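Nitrite reductase (Hyphomicrobium denitrificans, PDB 2DV6) probably catalyses the one-electron reduction of nitrite to nitric oxide, using copper ions and electrons from cytochrome c. Local coordinates at residues R87-N92 with A96-S101; H373-G378 with S382-G387; I299-S304 with G309-D314; W186-K191 with H219-H224; L327-G330 with S334-R337. All coordinates share one frame; numbering follows the deposited sequence.

Overall arrangement
The five contacts are spread over the chain's three cupredoxin units. Interaction 4 carries ligands of two copper ions, through His-219 and His-224. Interaction 1 lies in the N-terminal cupredoxin unit, with the side chain of Val-91 about 8 Å from that unit's copper; it is about 44 Å from interaction 4 between centres, on the opposite side of the chain's centre. Interactions 3 and 5 touch, Ile-299 CD1 meeting Leu-327 CD2 at 3.7 Å. Interactions 3 and 4 reach one sheet through neighbouring strands 309-310 and 181-188. Interaction 2 lies away from the copper sites. Across subunits, Glu-312 OE1 of interaction 3 accepts from Asn-92 N, a residue of interaction 1, of a neighbouring subunit.

Interaction 1. Residues R87-N92 with A96-S101; sequences RSAIVN and ASSTFS
Phe-100 lays one face of its ring against the peptide bond between Arg-87 and Ser-88, with Arg-87 C and Ser-88 N each 3.6 Å above the ring plane, offset toward its rim. The contact joins the two sheets of the N-terminal cupredoxin sandwich: strand 97-103 borders one sheet, and the 87-92 loop leaves the border of the other. Two residues along, Ser-98 turns its hydroxyl to the loop. Its first torsion (chi1 173°) swings OG opposite the backbone N, where it accepts a hydrogen bond from Ala-89 N at 2.9 Å, moderately bent at N-H...O 146°, while Ser-88 CB rests 3.4 Å from the same OG. Further on, Val-91 CG2 lies against the strand backbone, 3.3 Å from Ala-96 C. Without the ring, as with an alanine here, the Arg-87/Ser-88 peptide would probably lose its aromatic cover and a gap would open between the sheets. A second shell fixes the loop: Arg-87 forms a salt bridge with Asp-78, and Val-91 is bound through its backbone to His-77, a ligand of the nearby copper. Met-217 of a neighbouring subunit packs on Phe-100 and Ser-98. Ser-88 OG is also bonded to Val-79 N, and it donates to Ala-89 O at 2.8 Å from a position 40° out of the carbonyl plane.

Interaction 2. Residues H373-G378 with S382-G387; sequences HVYSLG and SPPLIG
Pro-384 packs against both His-373 and Tyr-375 across a beta hairpin formed by strands 371-374 and 385-388. Its CB sits almost exactly over the centre of the Tyr-375 ring, 3.9 Å from the centroid and only 2° off the ring normal, a clear CH-pi contact; the same CB is 3.3 Å from Val-374 O. The next atom, CG, reaches between the two aromatic side chains, 3.7 Å from His-373 ND1 and 3.9 Å from Tyr-375 CZ. Closing the pyrrolidine ring, CD lies near Tyr-375 CE2. The tyrosine is turned to meet the proline by its first torsion, CG anti to the carbonyl carbon (chi1 -71°), and is the centre of an inverse gamma turn. A serine in place of Tyr-375 is likely to leave Pro-384 CB without the ring face it rests on and open a gap here. His-373 ND1, buried here, has no hydrogen-bonding partner in the model. Val-374 and Leu-385 form an antiparallel hydrogen-bonded pair at the border of a six-stranded sheet, Val-374 N donating to Leu-385 O at 2.9 Å. Tyr-375 also packs on Ile-400 and Asp-402 of strand 397-404, and at the subunit interface Ile-386 N is bonded to Ser-382 OG of a neighbouring subunit. The return bond runs from Leu-385 N to Val-374 O, 2.8 Å with an N-H...O angle of 144°.

Interaction 3. Residues I299-S304 with G309-D314; sequences IYTVKS and GEQEMD
Gln-311, Val-302 and Asp-314 bury the most surface where the loop 299-304 meets the chain that leaves strand 309-310, through a single beta bridge, Thr-301 with Met-313. The bridge ties the end of strand 290-299 to the residues just before helix 315-319. It is made by two backbone bonds, Asp-314 N to Tyr-300 O at 2.8 Å and Val-302 N to Glu-312 O at 2.9 Å, and Thr-301 CA brings its hydrogen to the same Glu-312 O. Gln-311 lies across Thr-301, with its CB 3.6 Å from Thr-301 CG2. Val-302 uses CG2, which lies against Met-313 O and 3.8 Å from Asp-314 CB. Asp-314 points into the contact and stands at the N-cap of helix 315-319. A fully extended first torsion (chi1 180°) places its carboxylate so that OD1 accepts a hydrogen bond from Lys-317 N, capping the helix. Lys-317 also sends NZ to Thr-301 O and Val-302 O, tying the helix start to residues 299-304. At the subunit interface, Glu-312 OE1 and OE2 accept from Asn-92 N and Gly-93 N of a neighbouring subunit. A water accepts from both Lys-303 N and Glu-312 N. A second water donates to Val-302 O and, at 2.7 Å, to Asp-314 OD2.

Interaction 4. Residues W186-K191 with H219-H224; sequences WTFNGK and HSVDFH. With CU (copper (II) ion), chain G; CU (copper (II) ion), chain H.
The imidazole of His-219 points an edge at one face of the Trp-186 indole in an offset edge-to-face pair, the planes at 72° and the centroid of the six-membered ring 5.5 Å from that of the imidazole. His-219 CE1 does the touching, 3.8 Å from Trp-186 CE3. Phe-188 meets 219-224 by an edge: Ser-220 O lies near the ring plane, 3.4 Å from CZ, while Val-221 CB comes obliquely to the same CZ at 4.1 Å. Farther along, Val-221 CG2 covers part of one face of Phe-223. The contact spans the two sheets of a cupredoxin sandwich, strand 181-188 on one side and 222-223 on the other, and it holds the first histidine of a type 1 copper site. His-219 ND1 binds that copper at 2.1 Å; Cys-260, His-268 and Met-273 complete the site. The other ring nitrogen, NE2, is hydrogen-bonded to Glu-172 OE1, a second-shell bond that would limit turning of the ring. His-224 NE2 binds the second copper at 2.1 Å, joined by His-259, a water and His-416 of a neighbouring subunit. Asp-222 OD2 lies in the plane of the His-224 ring, at its edge, and OD1 is 3.1 Å from the copper-bound water.

Interaction 5. Residues L327-G330 with S334-R337; sequences LFNG and SLTR
Phe-328 opens the contact at the end of strand 325-328, where a short loop joins this strand to helix 334-338 in the C-terminal cupredoxin domain. Its CB makes the closest approach, 3.5 Å from Leu-335 CD1, and the two side chains cross at about a right angle. The far part of the ring leads away from the helix; the side chain packs on Val-294 and Gln-296 of strand 290-299. Phe-328 O stands 3.3 Å from Ser-334 CB. At Asn-329 the backbone enters the left-handed region. Its carbonyl oxygen meets the helix start: Ser-334 OG, carried there by an extended first torsion (chi1 175°), donates to Asn-329 O at 2.8 Å and has a weak hydrogen bond with His-339 NE2 as well. The amide of Asn-329 is buried and fully engaged: OD1 accepts from Met-295 N, and ND2 gives bonds to Arg-147 O and Tyr-293 O. These bonds fix the rotation of the amide; its ND2 lies 3.9 Å from Leu-335 CD2. Leu-335 thus straddles two successive residues, one methyl on each. Gly-330 follows with positive phi; a CB there would press on the preceding carbonyl oxygen, and its own O receives the hydroxyl of Tyr-185. The helix begins with a wider pi-type turn. The serine hydroxyl approaches Asn-329 O from above the carbonyl plane, 46° out of it.

Interaction 1. Residues R87-N92 with A96-S101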
# COMPACT_ATOMS: atom_id res chain seq x y z
N ARG A 87 32.89 -12.66 10.22
CA ARG A 87 31.70 -11.90 10.54
C ARG A 87 31.45 -10.82 9.49
O ARG A 87 32.35 -10.42 8.76
CB ARG A 87 31.81 -11.27 11.93
CG ARG A 87 32.93 -10.19 12.09
CD ARG A 87 32.51 -9.22 13.20
NE ARG A 87 32.82 -9.77 14.49
CZ ARG A 87 32.15 -9.60 15.64
NH1 ARG A 87 31.02 -8.90 15.76
NH2 ARG A 87 32.64 -10.21 16.69
N SER A 88 30.21 -10.37 9.44
CA SER A 88 29.82 -9.24 8.62
C SER A 88 30.13 -7.98 9.39
O SER A 88 30.37 -8.00 10.62
CB SER A 88 28.32 -9.29 8.33
OG SER A 88 27.58 -8.92 9.48
N ALA A 89 30.11 -6.86 8.68
CA ALA A 89 30.07 -5.58 9.31
C ALA A 89 28.66 -5.43 9.94
O ALA A 89 27.70 -6.15 9.57
CB ALA A 89 30.34 -4.48 8.27
N ILE A 90 28.55 -4.52 10.89
CA ILE A 90 27.26 -4.12 11.43
C ILE A 90 26.48 -3.29 10.42
O ILE A 90 26.99 -2.39 9.73
CB ILE A 90 27.39 -3.36 12.80
CG1 ILE A 90 27.94 -4.32 13.87
CG2 ILE A 90 26.03 -2.82 13.27
CD1 ILE A 90 28.50 -3.63 15.16
N VAL A 91 25.20 -3.59 10.40
CA VAL A 91 24.28 -3.07 9.45
C VAL A 91 23.17 -2.36 10.25
O VAL A 91 22.55 -2.94 11.11
CB VAL A 91 23.92 -4.34 8.62
CG1 VAL A 91 22.62 -5.07 8.99
CG2 VAL A 91 24.33 -4.23 7.22
N ASN A 92 22.94 -1.09 9.96
CA ASN A 92 22.14 -0.24 10.84
C ASN A 92 20.70 -0.01 10.38
O ASN A 92 19.76 -0.30 11.13
CB ASN A 92 22.87 1.08 11.07
CG ASN A 92 24.14 0.88 11.90
OD1 ASN A 92 24.06 0.49 13.05
ND2 ASN A 92 25.31 1.08 11.29
N ALA A 96 20.36 -1.74 4.65
CA ALA A 96 21.84 -1.75 4.91
C ALA A 96 22.35 -3.19 4.82
O ALA A 96 21.69 -4.14 5.28
CB ALA A 96 22.17 -1.14 6.27
N SER A 97 23.50 -3.37 4.16
CA SER A 97 23.90 -4.72 3.83
C SER A 97 25.38 -4.90 4.10
O SER A 97 26.14 -3.95 4.05
CB SER A 97 23.64 -5.01 2.35
OG SER A 97 22.30 -4.77 2.00
N SER A 98 25.77 -6.14 4.40
CA SER A 98 27.16 -6.46 4.51
C SER A 98 27.31 -7.86 4.01
O SER A 98 26.52 -8.77 4.30
CB SER A 98 27.67 -6.40 5.96
OG SER A 98 29.03 -6.88 5.98
N THR A 99 28.41 -8.04 3.32
CA THR A 99 28.71 -9.25 2.62
C THR A 99 30.09 -9.75 3.19
O THR A 99 30.99 -8.93 3.50
CB THR A 99 28.71 -8.75 1.17
OG1 THR A 99 27.65 -9.34 0.36
CG2 THR A 99 30.02 -8.67 0.60
N PHE A 100 30.27 -11.07 3.39
CA PHE A 100 31.57 -11.60 3.87
C PHE A 100 31.69 -13.06 3.48
O PHE A 100 30.72 -13.65 3.03
CB PHE A 100 31.75 -11.43 5.40
CG PHE A 100 30.91 -12.38 6.26
CD1 PHE A 100 29.54 -12.19 6.40
CD2 PHE A 100 31.51 -13.44 6.95
CE1 PHE A 100 28.76 -13.07 7.21
CE2 PHE A 100 30.76 -14.30 7.72
CZ PHE A 100 29.36 -14.11 7.85
N SER A 101 32.88 -13.62 3.66
CA SER A 101 33.17 -14.98 3.25
C SER A 101 34.16 -15.63 4.20
O SER A 101 34.86 -14.94 4.97
CB SER A 101 33.71 -15.02 1.83
OG SER A 101 34.92 -14.27 1.74

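Interaction 2. Residues H373-G378 with S382-G387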
# COMPACT_ATOMS: atom_id res chain seq x y z
N HIS A 373 47.08 -11.30 -27.93
CA HIS A 373 46.44 -10.65 -29.09
C HIS A 373 44.95 -10.54 -28.90
O HIS A 373 44.28 -11.51 -28.50
CB HIS A 373 46.74 -11.39 -30.42
CG HIS A 373 48.20 -11.51 -30.70
ND1 HIS A 373 48.96 -10.46 -31.21
CD2 HIS A 373 49.07 -12.52 -30.48
CE1 HIS A 373 50.22 -10.85 -31.33
NE2 HIS A 373 50.32 -12.09 -30.87
N VAL A 374 44.43 -9.35 -29.21
CA VAL A 374 43.00 -9.10 -29.20
C VAL A 374 42.60 -8.61 -30.58
O VAL A 374 43.16 -7.60 -31.08
CB VAL A 374 42.63 -8.02 -28.13
CG1 VAL A 374 41.19 -7.57 -28.32
CG2 VAL A 374 42.86 -8.58 -26.74
N TYR A 375 41.66 -9.31 -31.19
CA TYR A 375 41.15 -8.93 -32.53
C TYR A 375 40.06 -7.86 -32.40
O TYR A 375 38.87 -8.19 -32.29
CB TYR A 375 40.69 -10.17 -33.33
CG TYR A 375 41.90 -11.01 -33.78
CD1 TYR A 375 42.54 -11.88 -32.89
CD2 TYR A 375 42.42 -10.88 -35.05
CE1 TYR A 375 43.66 -12.61 -33.26
CE2 TYR A 375 43.57 -11.61 -35.45
CZ TYR A 375 44.18 -12.50 -34.55
OH TYR A 375 45.30 -13.24 -34.91
N SER A 376 40.46 -6.57 -32.36
CA SER A 376 39.50 -5.49 -32.04
C SER A 376 38.23 -5.57 -32.88
O SER A 376 38.32 -5.64 -34.09
CB SER A 376 40.07 -4.08 -32.26
OG SER A 376 41.47 -4.05 -32.36
N LEU A 377 37.06 -5.52 -32.23
CA LEU A 377 35.74 -5.46 -32.89
C LEU A 377 35.46 -6.65 -33.80
O LEU A 377 34.54 -6.61 -34.63
CB LEU A 377 35.53 -4.11 -33.63
CG LEU A 377 35.49 -2.88 -32.72
CD1 LEU A 377 35.14 -1.60 -33.50
CD2 LEU A 377 34.50 -3.09 -31.54
N GLY A 378 36.26 -7.70 -33.62
CA GLY A 378 36.11 -8.94 -34.38
C GLY A 378 36.82 -8.86 -35.73
O GLY A 378 36.67 -9.74 -36.55
N SER A 382 42.61 -6.48 -39.70
CA SER A 382 43.52 -5.53 -39.06
C SER A 382 44.45 -6.27 -38.10
O SER A 382 44.10 -7.35 -37.60
CB SER A 382 42.73 -4.46 -38.29
OG SER A 382 41.83 -3.79 -39.14
N PRO A 383 45.66 -5.71 -37.86
CA PRO A 383 46.57 -6.37 -36.90
C PRO A 383 45.95 -6.34 -35.50
O PRO A 383 45.50 -5.29 -35.07
CB PRO A 383 47.85 -5.51 -36.94
CG PRO A 383 47.71 -4.61 -38.19
CD PRO A 383 46.22 -4.46 -38.42
N PRO A 384 45.90 -7.49 -34.80
CA PRO A 384 45.33 -7.48 -33.47
C PRO A 384 46.11 -6.53 -32.54
O PRO A 384 47.28 -6.19 -32.81
CB PRO A 384 45.46 -8.94 -33.02
CG PRO A 384 46.54 -9.53 -33.87
CD PRO A 384 46.35 -8.84 -35.19
N LEU A 385 45.43 -6.08 -31.48
CA LEU A 385 46.09 -5.33 -30.40
C LEU A 385 46.92 -6.29 -29.55
O LEU A 385 46.59 -7.48 -29.43
CB LEU A 385 45.05 -4.64 -29.51
CG LEU A 385 44.22 -3.53 -30.15
CD1 LEU A 385 43.24 -2.93 -29.11
CD2 LEU A 385 45.15 -2.45 -30.70
N ILE A 386 47.97 -5.76 -28.92
CA ILE A 386 48.92 -6.59 -28.15
C ILE A 386 48.91 -6.30 -26.65
O ILE A 386 49.02 -5.17 -26.25
CB ILE A 386 50.38 -6.44 -28.72
CG1 ILE A 386 50.41 -6.81 -30.21
CG2 ILE A 386 51.41 -7.30 -27.92
CD1 ILE A 386 51.40 -5.97 -31.02
N GLY A 387 48.85 -7.35 -25.85
CA GLY A 387 49.06 -7.25 -24.42
C GLY A 387 47.95 -6.48 -23.74
O GLY A 387 48.15 -5.37 -23.27
O HOH W 1 42.58 -5.37 -34.15

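Interaction 3. Residues I299-S304 with G309-D314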
# COMPACT_ATOMS: atom_id res chain seq x y z
N ILE A 299 19.33 -13.67 -19.15
CA ILE A 299 17.99 -14.19 -19.03
C ILE A 299 17.21 -13.34 -18.02
O ILE A 299 17.77 -12.89 -17.01
CB ILE A 299 17.99 -15.76 -18.76
CG1 ILE A 299 18.34 -16.52 -20.08
CG2 ILE A 299 16.65 -16.21 -18.24
CD1 ILE A 299 18.29 -18.07 -19.97
N TYR A 300 15.94 -13.12 -18.31
CA TYR A 300 15.13 -12.15 -17.56
C TYR A 300 13.94 -12.88 -16.96
O TYR A 300 12.93 -13.02 -17.58
CB TYR A 300 14.66 -11.01 -18.50
CG TYR A 300 15.78 -10.21 -19.13
CD1 TYR A 300 16.46 -10.68 -20.27
CD2 TYR A 300 16.18 -8.98 -18.60
CE1 TYR A 300 17.52 -9.96 -20.86
CE2 TYR A 300 17.23 -8.23 -19.20
CZ TYR A 300 17.90 -8.74 -20.31
OH TYR A 300 18.93 -8.00 -20.89
N THR A 301 14.07 -13.36 -15.73
CA THR A 301 13.08 -14.23 -15.15
C THR A 301 12.19 -13.40 -14.21
O THR A 301 12.59 -12.34 -13.72
CB THR A 301 13.74 -15.35 -14.37
OG1 THR A 301 14.70 -14.77 -13.50
CG2 THR A 301 14.46 -16.32 -15.27
N VAL A 302 10.97 -13.87 -14.00
CA VAL A 302 10.02 -13.19 -13.10
C VAL A 302 10.58 -13.19 -11.66
O VAL A 302 10.56 -12.16 -10.97
CB VAL A 302 8.64 -13.87 -13.17
CG1 VAL A 302 7.67 -13.32 -12.06
CG2 VAL A 302 8.04 -13.65 -14.55
N LYS A 303 11.11 -14.33 -11.24
CA LYS A 303 11.71 -14.41 -9.90
C LYS A 303 13.16 -13.99 -9.95
O LYS A 303 13.80 -14.05 -11.02
CB LYS A 303 11.61 -15.84 -9.33
CG LYS A 303 10.17 -16.35 -9.17
CD LYS A 303 10.19 -17.73 -8.46
CE LYS A 303 9.06 -18.69 -8.86
NZ LYS A 303 7.74 -18.05 -8.64
N SER A 304 13.68 -13.57 -8.80
CA SER A 304 15.09 -13.14 -8.71
C SER A 304 16.07 -14.30 -8.95
O SER A 304 15.75 -15.44 -8.66
CB SER A 304 15.38 -12.52 -7.34
OG SER A 304 14.39 -11.54 -7.05
N GLY A 309 13.12 -23.62 -9.19
CA GLY A 309 11.83 -23.95 -9.77
C GLY A 309 11.76 -23.63 -11.27
O GLY A 309 12.78 -23.42 -11.93
N GLU A 310 10.55 -23.60 -11.79
CA GLU A 310 10.32 -23.33 -13.19
C GLU A 310 10.29 -21.83 -13.44
O GLU A 310 9.43 -21.15 -12.93
CB GLU A 310 9.01 -24.00 -13.62
CG GLU A 310 9.08 -25.53 -13.45
CD GLU A 310 8.01 -26.25 -14.26
OE1 GLU A 310 8.20 -26.47 -15.50
OE2 GLU A 310 6.98 -26.58 -13.64
N GLN A 311 11.24 -21.32 -14.19
CA GLN A 311 11.37 -19.88 -14.37
C GLN A 311 10.65 -19.45 -15.62
O GLN A 311 10.57 -20.22 -16.59
CB GLN A 311 12.83 -19.47 -14.45
CG GLN A 311 13.65 -19.91 -13.29
CD GLN A 311 13.19 -19.33 -11.98
OE1 GLN A 311 13.03 -20.05 -10.98
NE2 GLN A 311 12.97 -18.03 -11.95
N GLU A 312 10.14 -18.23 -15.60
CA GLU A 312 9.42 -17.68 -16.74
C GLU A 312 10.01 -16.33 -17.12
O GLU A 312 10.59 -15.65 -16.27
CB GLU A 312 7.94 -17.52 -16.40
CG GLU A 312 7.31 -18.77 -15.90
CD GLU A 312 5.81 -18.70 -15.82
OE1 GLU A 312 5.14 -18.93 -16.86
OE2 GLU A 312 5.30 -18.40 -14.71
N MET A 313 9.85 -15.95 -18.38
CA MET A 313 10.41 -14.71 -18.88
C MET A 313 9.56 -13.57 -18.34
O MET A 313 8.34 -13.67 -18.27
CB MET A 313 10.34 -14.65 -20.42
CG MET A 313 11.13 -13.49 -20.97
SD MET A 313 11.08 -13.33 -22.75
CE MET A 313 9.44 -12.63 -23.00
N ASP A 314 10.22 -12.48 -17.98
CA ASP A 314 9.52 -11.28 -17.54
C ASP A 314 9.82 -10.24 -18.63
O ASP A 314 10.96 -9.77 -18.80
CB ASP A 314 10.05 -10.87 -16.17
CG ASP A 314 9.39 -9.62 -15.61
OD1 ASP A 314 9.09 -8.68 -16.39
OD2 ASP A 314 9.21 -9.57 -14.37
O HOH W 2 8.82 -10.11 -11.73
O HOH W 3 10.54 -16.89 -12.84

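Interaction 4. Residues W186-K191 with H219-H224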
# COMPACT_ATOMS: atom_id res chain seq x y z
N TRP A 186 15.05 -21.49 -26.29
CA TRP A 186 14.84 -21.63 -27.72
C TRP A 186 16.23 -21.66 -28.30
O TRP A 186 17.06 -20.78 -28.00
CB TRP A 186 14.05 -20.44 -28.31
CG TRP A 186 12.65 -20.25 -27.72
CD1 TRP A 186 11.95 -21.12 -26.93
CD2 TRP A 186 11.79 -19.13 -27.95
NE1 TRP A 186 10.72 -20.58 -26.62
CE2 TRP A 186 10.59 -19.37 -27.25
CE3 TRP A 186 11.93 -17.93 -28.65
CZ2 TRP A 186 9.52 -18.44 -27.24
CZ3 TRP A 186 10.86 -17.02 -28.65
CH2 TRP A 186 9.70 -17.27 -27.94
N THR A 187 16.52 -22.64 -29.13
CA THR A 187 17.91 -22.90 -29.45
C THR A 187 18.08 -23.23 -30.92
O THR A 187 17.16 -23.67 -31.59
CB THR A 187 18.42 -24.15 -28.69
OG1 THR A 187 17.70 -25.29 -29.18
CG2 THR A 187 18.23 -24.03 -27.16
N PHE A 188 19.31 -23.04 -31.39
CA PHE A 188 19.80 -23.72 -32.59
C PHE A 188 20.43 -25.05 -32.18
O PHE A 188 21.40 -25.07 -31.43
CB PHE A 188 20.83 -22.84 -33.31
CG PHE A 188 20.26 -21.57 -33.88
CD1 PHE A 188 19.41 -21.61 -35.01
CD2 PHE A 188 20.58 -20.33 -33.30
CE1 PHE A 188 18.89 -20.42 -35.56
CE2 PHE A 188 20.06 -19.14 -33.82
CZ PHE A 188 19.21 -19.18 -34.95
N ASN A 189 19.85 -26.15 -32.66
CA ASN A 189 20.39 -27.52 -32.46
C ASN A 189 20.44 -27.93 -31.00
O ASN A 189 21.33 -28.68 -30.59
CB ASN A 189 21.77 -27.67 -33.11
CG ASN A 189 21.70 -27.93 -34.64
OD1 ASN A 189 20.66 -27.81 -35.30
ND2 ASN A 189 22.83 -28.29 -35.19
N GLY A 190 19.52 -27.41 -30.20
CA GLY A 190 19.37 -27.88 -28.82
C GLY A 190 20.33 -27.37 -27.75
O GLY A 190 20.20 -27.77 -26.61
N LYS A 191 21.27 -26.47 -28.09
CA LYS A 191 22.24 -25.91 -27.13
C LYS A 191 22.47 -24.42 -27.28
O LYS A 191 22.11 -23.85 -28.32
CB LYS A 191 23.60 -26.62 -27.26
CG LYS A 191 23.45 -28.09 -26.96
CD LYS A 191 24.72 -28.85 -27.10
CE LYS A 191 24.39 -30.32 -26.85
NZ LYS A 191 25.27 -31.02 -27.74
N HIS A 219 10.86 -19.41 -36.34
CA HIS A 219 12.26 -19.08 -36.07
C HIS A 219 12.97 -18.83 -37.41
O HIS A 219 12.45 -19.19 -38.47
CB HIS A 219 12.97 -20.15 -35.23
CG HIS A 219 12.33 -20.41 -33.89
ND1 HIS A 219 12.51 -19.58 -32.79
CD2 HIS A 219 11.53 -21.41 -33.47
CE1 HIS A 219 11.83 -20.06 -31.76
NE2 HIS A 219 11.22 -21.16 -32.15
N SER A 220 14.13 -18.16 -37.35
CA SER A 220 14.89 -17.78 -38.53
C SER A 220 16.32 -17.65 -38.08
O SER A 220 16.66 -18.06 -36.96
CB SER A 220 14.40 -16.44 -39.08
OG SER A 220 14.41 -15.48 -38.05
N VAL A 221 17.14 -17.05 -38.94
CA VAL A 221 18.53 -16.76 -38.62
C VAL A 221 19.01 -15.53 -39.41
O VAL A 221 18.68 -15.37 -40.57
CB VAL A 221 19.45 -18.02 -38.86
CG1 VAL A 221 19.39 -18.51 -40.38
CG2 VAL A 221 20.90 -17.70 -38.45
N ASP A 222 19.77 -14.66 -38.74
CA ASP A 222 20.46 -13.49 -39.31
C ASP A 222 21.96 -13.78 -39.02
O ASP A 222 22.32 -13.94 -37.85
CB ASP A 222 19.95 -12.23 -38.55
CG ASP A 222 20.79 -10.93 -38.78
OD1 ASP A 222 20.30 -9.85 -38.35
OD2 ASP A 222 21.91 -10.94 -39.38
N PHE A 223 22.80 -13.89 -40.06
CA PHE A 223 24.26 -14.01 -39.89
C PHE A 223 24.94 -12.64 -40.11
O PHE A 223 24.74 -12.03 -41.17
CB PHE A 223 24.89 -15.00 -40.90
CG PHE A 223 24.32 -16.41 -40.85
CD1 PHE A 223 23.27 -16.79 -41.70
CD2 PHE A 223 24.86 -17.35 -39.99
CE1 PHE A 223 22.76 -18.09 -41.67
CE2 PHE A 223 24.36 -18.64 -39.95
CZ PHE A 223 23.29 -19.02 -40.78
N HIS A 224 25.74 -12.18 -39.14
CA HIS A 224 26.46 -10.89 -39.33
C HIS A 224 27.55 -10.99 -40.41
O HIS A 224 28.04 -9.97 -40.90
CB HIS A 224 27.07 -10.37 -38.01
CG HIS A 224 26.07 -9.90 -37.02
ND1 HIS A 224 26.43 -9.29 -35.84
CD2 HIS A 224 24.72 -9.90 -37.04
CE1 HIS A 224 25.34 -8.97 -35.16
NE2 HIS A 224 24.29 -9.33 -35.86
CU CU G . 13.72 -17.82 -32.98
CU CU H . 22.30 -8.97 -35.38
O HOH W 4 20.34 -7.59 -36.19

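Interaction 5. Residues L327-G330 with S334-R337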
# COMPACT_ATOMS: atom_id res chain seq x y z
N LEU A 327 25.05 -15.34 -18.29
CA LEU A 327 25.44 -16.72 -18.52
C LEU A 327 26.53 -16.91 -19.58
O LEU A 327 26.48 -16.25 -20.64
CB LEU A 327 24.21 -17.47 -19.00
CG LEU A 327 23.15 -18.14 -18.10
CD1 LEU A 327 23.33 -18.10 -16.57
CD2 LEU A 327 21.77 -17.80 -18.60
N PHE A 328 27.49 -17.81 -19.31
CA PHE A 328 28.42 -18.28 -20.33
C PHE A 328 27.81 -19.59 -20.84
O PHE A 328 27.49 -20.45 -20.05
CB PHE A 328 29.84 -18.55 -19.79
CG PHE A 328 30.66 -17.30 -19.52
CD1 PHE A 328 30.65 -16.23 -20.42
CD2 PHE A 328 31.49 -17.21 -18.37
CE1 PHE A 328 31.42 -15.06 -20.17
CE2 PHE A 328 32.25 -16.08 -18.14
CZ PHE A 328 32.19 -14.98 -19.03
N ASN A 329 27.64 -19.73 -22.15
CA ASN A 329 27.24 -21.04 -22.72
C ASN A 329 26.03 -21.67 -22.04
O ASN A 329 26.06 -22.87 -21.68
CB ASN A 329 28.44 -22.00 -22.80
CG ASN A 329 29.49 -21.52 -23.79
OD1 ASN A 329 29.50 -20.34 -24.12
ND2 ASN A 329 30.36 -22.42 -24.29
N GLY A 330 24.98 -20.85 -21.83
CA GLY A 330 23.63 -21.36 -21.59
C GLY A 330 23.08 -21.46 -20.19
O GLY A 330 21.86 -21.40 -19.99
N SER A 334 27.78 -23.71 -16.22
CA SER A 334 28.07 -24.28 -17.51
C SER A 334 29.57 -24.53 -17.70
O SER A 334 29.99 -25.65 -18.02
CB SER A 334 27.54 -23.37 -18.62
OG SER A 334 27.92 -23.88 -19.90
N LEU A 335 30.37 -23.48 -17.46
CA LEU A 335 31.82 -23.53 -17.67
C LEU A 335 32.66 -23.66 -16.38
O LEU A 335 33.88 -23.50 -16.42
CB LEU A 335 32.27 -22.32 -18.47
CG LEU A 335 31.59 -22.07 -19.82
CD1 LEU A 335 32.30 -20.89 -20.56
CD2 LEU A 335 31.57 -23.32 -20.70
N THR A 336 32.01 -23.94 -15.27
CA THR A 336 32.69 -24.27 -14.03
C THR A 336 32.55 -25.78 -13.69
O THR A 336 33.54 -26.48 -13.55
CB THR A 336 32.18 -23.43 -12.83
OG1 THR A 336 30.76 -23.56 -12.71
CG2 THR A 336 32.53 -21.96 -13.01
N ARG A 337 31.32 -26.26 -13.57
CA ARG A 337 31.08 -27.61 -13.13
C ARG A 337 30.73 -28.54 -14.31
O ARG A 337 31.15 -29.70 -14.34
CB ARG A 337 29.97 -27.64 -12.06
CG ARG A 337 30.43 -27.09 -10.67
CD ARG A 337 29.31 -26.96 -9.63
NE ARG A 337 28.86 -28.15 -8.85
CZ ARG A 337 29.51 -29.30 -8.71
NH1 ARG A 337 28.99 -30.27 -7.97
NH2 ARG A 337 30.69 -29.50 -9.30